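Rbsd/fucu transport protein family protein (Streptococcus pneumoniae, PDB 4A34) is a fucose mutarotase that binds L-fucose and probably speeds the interconversion of its alpha and beta anomers. Local coordinates at residues I26-A31 with I133-G138. Numbering follows the deposited sequence.
Sequences IVLADA and IILKKG. With FUL (beta-L-fucopyranose), chain B.
I26 and L135 exchange two backbone hydrogen bonds, and L28 and I133 exchange two more, which defines a regular antiparallel ladder between strands 25-29 and 133-136. The L135 N to I26 O bond, 3.0 Å, is nearly straight at its hydrogen (175°), whereas I133 N to L28 O, 3.1 Å, is more bent (158°). V27 and I134 form the intervening non-hydrogen-bonded pair, and V27 CA approaches I133 O at 3.3 Å in a CA-H...O contact.

Apolar contacts fall on both faces of the sheet. On one, V27 and I134 run side by side, CG2 against CG1 at 3.8 Å; each of these branches lies anti to its own carbonyl carbon, which places the pair alongside. On the other, the CD1 methyls of L28 and L135 meet at 3.9 Å across the diagonal of the ladder.

Polar contacts to the sugar begin just past the strand end, where D30 lines the fucose pocket. Its carboxylate takes hydrogen bonds from two fucose hydroxyls, O3 to OD2 at 2.7 Å and O2 to OD1 at 3.2 Å, while A131 N also donates to OD2. Y130 N, Y112 OH, N132 ND2 and H22 ND1 of the third subunit also hydrogen-bond the sugar, so the site spans subunits.

Both strands are central in the mixed sheet: 120-124 flanks 25-29, and 71-74 flanks 133-136. Helix 50-60 covers the L28, I133 and L135 face through I50, L54 and I57.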
loop_
_atom_site.group_PDB
_atom_site.type_symbol
_atom_site.label_atom_id
_atom_site.label_comp_id
_atom_site.label_asym_id
_atom_site.label_seq_id
_atom_site.Cartn_x
_atom_site.Cartn_y
_atom_site.Cartn_z
ATOM N N ILE I 26 2.005 3.698 -26.832
ATOM C CA ILE I 26 1.301 2.546 -26.276
ATOM C C ILE I 26 1.502 1.336 -27.170
ATOM O O ILE I 26 1.403 1.441 -28.390
ATOM C CB ILE I 26 -0.222 2.812 -26.052
ATOM C CG1 ILE I 26 -0.901 1.548 -25.490
ATOM C CG2 ILE I 26 -0.883 3.323 -27.332
ATOM C CD1 ILE I 26 -2.332 1.697 -25.137
ATOM N N VAL I 27 1.775 0.194 -26.546
ATOM C CA VAL I 27 2.086 -1.031 -27.265
ATOM C C VAL I 27 0.897 -1.969 -27.267
ATOM O O VAL I 27 0.341 -2.293 -26.216
ATOM C CB VAL I 27 3.307 -1.759 -26.658
ATOM C CG1 VAL I 27 3.653 -2.987 -27.470
ATOM C CG2 VAL I 27 4.514 -0.830 -26.590
ATOM N N LEU I 28 0.505 -2.402 -28.459
ATOM C CA LEU I 28 -0.516 -3.418 -28.585
ATOM C C LEU I 28 0.238 -4.725 -28.738
ATOM O O LEU I 28 0.758 -5.039 -29.810
ATOM C CB LEU I 28 -1.442 -3.125 -29.775
ATOM C CG LEU I 28 -2.025 -1.698 -29.870
ATOM C CD1 LEU I 28 -2.879 -1.488 -31.124
ATOM C CD2 LEU I 28 -2.836 -1.325 -28.634
ATOM N N ALA I 29 0.338 -5.468 -27.642
ATOM C CA ALA I 29 1.164 -6.664 -27.614
ATOM C C ALA I 29 0.373 -7.917 -27.970
ATOM O O ALA I 29 -0.779 -8.065 -27.557
ATOM C CB ALA I 29 1.807 -6.813 -26.256
ATOM N N ASP I 30 0.994 -8.822 -28.721
ATOM C CA ASP I 30 0.338 -10.076 -29.068
ATOM C C ASP I 30 0.519 -11.126 -27.974
ATOM O O ASP I 30 1.334 -10.954 -27.072
ATOM C CB ASP I 30 0.771 -10.588 -30.456
ATOM C CG ASP I 30 2.238 -11.047 -30.520
ATOM O OD1 ASP I 30 2.773 -11.640 -29.549
ATOM O OD2 ASP I 30 2.851 -10.837 -31.589
ATOM N N ALA I 31 -0.231 -12.220 -28.076
ATOM C CA ALA I 31 -0.316 -13.223 -27.014
ATOM C C ALA I 31 1.029 -13.779 -26.579
ATOM O O ALA I 31 1.201 -14.136 -25.421
ATOM C CB ALA I 31 -1.237 -14.354 -27.431
ATOM N N ILE I 133 2.360 -3.823 -32.176
ATOM C CA ILE I 133 2.396 -2.484 -32.763
ATOM C C ILE I 133 2.744 -1.488 -31.674
ATOM O O ILE I 133 2.383 -1.701 -30.526
ATOM C CB ILE I 133 1.024 -2.070 -33.382
ATOM C CG1 ILE I 133 0.430 -3.178 -34.254
ATOM C CG2 ILE I 133 1.152 -0.792 -34.201
ATOM C CD1 ILE I 133 -0.933 -2.832 -34.828
ATOM N N ILE I 134 3.451 -0.415 -32.021
ATOM C CA ILE I 134 3.595 0.726 -31.105
ATOM C C ILE I 134 3.018 1.960 -31.760
ATOM O O ILE I 134 3.373 2.294 -32.891
ATOM C CB ILE I 134 5.049 1.024 -30.687
ATOM C CG1 ILE I 134 5.737 -0.234 -30.157
ATOM C CG2 ILE I 134 5.071 2.133 -29.635
ATOM C CD1 ILE I 134 7.193 -0.057 -29.883
ATOM N N LEU I 135 2.107 2.611 -31.041
ATOM C CA LEU I 135 1.421 3.800 -31.517
ATOM C C LEU I 135 1.826 4.962 -30.640
ATOM O O LEU I 135 1.907 4.817 -29.414
ATOM C CB LEU I 135 -0.087 3.591 -31.437
ATOM C CG LEU I 135 -0.694 2.381 -32.157
ATOM C CD1 LEU I 135 -2.156 2.244 -31.770
ATOM C CD2 LEU I 135 -0.552 2.536 -33.673
ATOM N N LYS I 136 2.092 6.107 -31.265
ATOM C CA LYS I 136 2.510 7.316 -30.552
ATOM C C LYS I 136 1.454 8.428 -30.656
ATOM O O LYS I 136 1.174 8.928 -31.741
ATOM C CB LYS I 136 3.876 7.800 -31.062
ATOM C CG LYS I 136 4.453 8.986 -30.281
ATOM C CD LYS I 136 5.573 9.689 -31.044
ATOM C CE LYS I 136 6.943 9.231 -30.614
ATOM N NZ LYS I 136 7.302 9.714 -29.265
ATOM N N LYS I 137 0.895 8.812 -29.511
ATOM C CA LYS I 137 -0.219 9.761 -29.423
ATOM C C LYS I 137 0.096 11.166 -29.960
ATOM O O LYS I 137 1.100 11.780 -29.583
ATOM C CB LYS I 137 -0.734 9.832 -27.977
ATOM C CG LYS I 137 -1.829 10.872 -27.758
ATOM C CD LYS I 137 -2.612 10.623 -26.484
ATOM C CE LYS I 137 -3.903 11.412 -26.465
ATOM N NZ LYS I 137 -4.738 11.016 -25.301
ATOM N N GLY I 138 -0.783 11.660 -30.832
ATOM C CA GLY I 138 -0.642 12.982 -31.437
ATOM C C GLY I 138 -1.510 14.035 -30.778
ATOM O O GLY I 138 -2.297 13.730 -29.877
HETATM C C1 FUL B . 7.991 -12.340 -29.719
HETATM C C2 FUL B . 6.481 -12.296 -29.991
HETATM O O2 FUL B . 5.899 -11.083 -29.573
HETATM C C3 FUL B . 6.283 -12.442 -31.498
HETATM O O3 FUL B . 4.921 -12.483 -31.828
HETATM C C4 FUL B . 6.958 -13.708 -31.994
HETATM O O4 FUL B . 6.355 -14.803 -31.357
HETATM C C5 FUL B . 8.432 -13.659 -31.611
HETATM C C6 FUL B . 9.188 -14.859 -32.168
HETATM O O5 FUL B . 8.514 -13.573 -30.192
HETATM O O1 FUL B . 8.287 -12.196 -28.353
#